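Local structure of beta-ketoacyl synthase (4CW4) at residues 558-561 with 567-570. The protein catalyses the condensation of acetyl-CoA with malonyl-ACP, giving the acetoacetyl-ACP primer that starts bacterial fatty acid synthesis. Sequence-based numbering, arbitrary orientation.
Sequences MLRK and AFAA
Arg560 and Phe568 bring the two segments closest, with their CA atoms 5.9 Å apart. Segment 558-561 belongs to helix 552-563 and segment 567-570 to helix 565-590. These consecutive helices meet across a sharp turn. Phe568 carries most of the contact. Its CG stands anti to the backbone N (chi1 -162°), and the ring reaches across to helix 552-563. In the conformer described here, one of two, Arg560 lies over one face of this ring. Its CG sits 3.5 Å from the centroid of the Phe568 ring, 13° off the ring normal, in a CH-pi contact. From CG to NE the chain runs extended over the same face. The guanidinium then comes above the CD2/CE2 side, where NH2 of Arg560 is 3.2 Å from CE2 of Phe568. The two side chains cross at about a right angle. The guanidinium and ring planes are 34° apart, so this is a tilted overlap and not a flat stack. Leu559 meets the ring at its edge, its CB 4.1 Å from CE1 of Phe568. Tyr571 packs edge-to-face with Phe568, and Met637 of the second subunit packs on Leu559. The contact is plain helix packing far from the active site. The Arg560 CG and Leu559 contacts are apolar. The charged end of Arg560 lies above and just beyond the CD2/CE2 rim, where it may interact favourably with the ring's pi electrons.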
loop_
_atom_site.group_PDB
_atom_site.type_symbol
_atom_site.label_atom_id
_atom_site.label_comp_id
_atom_site.label_asym_id
_atom_site.label_seq_id
_atom_site.Cartn_x
_atom_site.Cartn_y
_atom_site.Cartn_z
ATOM N N MET A 558 -3.317 -13.110 32.597
ATOM C CA MET A 558 -2.432 -11.967 32.557
ATOM C C MET A 558 -3.091 -10.701 33.107
ATOM O O MET A 558 -2.473 -9.987 33.890
ATOM C CB MET A 558 -1.914 -11.768 31.124
ATOM C CG MET A 558 -0.980 -12.895 30.688
ATOM S SD MET A 558 -0.532 -12.882 28.935
ATOM C CE MET A 558 0.692 -11.557 28.904
ATOM N N LEU A 559 -4.335 -10.425 32.730
ATOM C CA LEU A 559 -5.027 -9.229 33.235
ATOM C C LEU A 559 -5.285 -9.330 34.736
ATOM O O LEU A 559 -5.161 -8.329 35.471
ATOM C CB LEU A 559 -6.343 -8.984 32.477
ATOM C CG LEU A 559 -6.222 -7.987 31.306
ATOM C CD1 LEU A 559 -5.434 -8.604 30.157
ATOM C CD2 LEU A 559 -7.587 -7.510 30.856
ATOM N N ARG A 560 -5.636 -10.531 35.195
ATOM C CA ARG A 560 -5.834 -10.773 36.622
ATOM C C ARG A 560 -4.550 -10.507 37.404
ATOM O O ARG A 560 -4.575 -9.886 38.468
ATOM C CB ARG A 560 -6.309 -12.211 36.875
ATOM C CG ARG A 560 -7.790 -12.469 36.576
ATOM C CD ARG A 560 -8.128 -13.960 36.688
ATOM N NE ARG A 560 -9.543 -14.264 36.472
ATOM C CZ ARG A 560 -10.490 -14.149 37.403
ATOM N NH1 ARG A 560 -10.192 -13.709 38.621
ATOM N NH2 ARG A 560 -11.746 -14.462 37.109
ATOM N N LYS A 561 -3.424 -10.973 36.874
ATOM C CA LYS A 561 -2.144 -10.804 37.558
ATOM C C LYS A 561 -1.756 -9.332 37.637
ATOM O O LYS A 561 -1.331 -8.856 38.687
ATOM C CB LYS A 561 -1.057 -11.617 36.850
ATOM C CG LYS A 561 0.339 -11.494 37.449
ATOM C CD LYS A 561 0.397 -12.010 38.862
ATOM C CE LYS A 561 1.843 -12.166 39.311
ATOM N NZ LYS A 561 1.945 -12.245 40.789
ATOM N N ALA A 567 -10.240 -5.336 40.845
ATOM C CA ALA A 567 -10.430 -4.693 39.548
ATOM C C ALA A 567 -10.963 -5.692 38.531
ATOM O O ALA A 567 -11.839 -5.365 37.723
ATOM C CB ALA A 567 -9.144 -4.075 39.045
ATOM N N PHE A 568 -10.458 -6.918 38.580
ATOM C CA PHE A 568 -10.945 -7.921 37.646
ATOM C C PHE A 568 -12.414 -8.258 37.907
ATOM O O PHE A 568 -13.175 -8.464 36.973
ATOM C CB PHE A 568 -10.097 -9.193 37.668
ATOM C CG PHE A 568 -10.305 -10.043 36.461
ATOM C CD1 PHE A 568 -9.570 -9.806 35.300
ATOM C CD2 PHE A 568 -11.283 -11.025 36.436
ATOM C CE1 PHE A 568 -9.785 -10.571 34.155
ATOM C CE2 PHE A 568 -11.497 -11.788 35.280
ATOM C CZ PHE A 568 -10.752 -11.557 34.154
ATOM N N ALA A 569 -12.808 -8.337 39.179
ATOM C CA ALA A 569 -14.208 -8.613 39.497
ATOM C C ALA A 569 -15.128 -7.513 38.985
ATOM O O ALA A 569 -16.215 -7.796 38.477
ATOM C CB ALA A 569 -14.392 -8.803 40.999
ATOM N N ALA A 570 -14.701 -6.255 39.102
ATOM C CA ALA A 570 -15.515 -5.153 38.588
ATOM C C ALA A 570 -15.664 -5.261 37.069
ATOM O O ALA A 570 -16.731 -5.029 36.519
ATOM C CB ALA A 570 -14.915 -3.798 38.987
#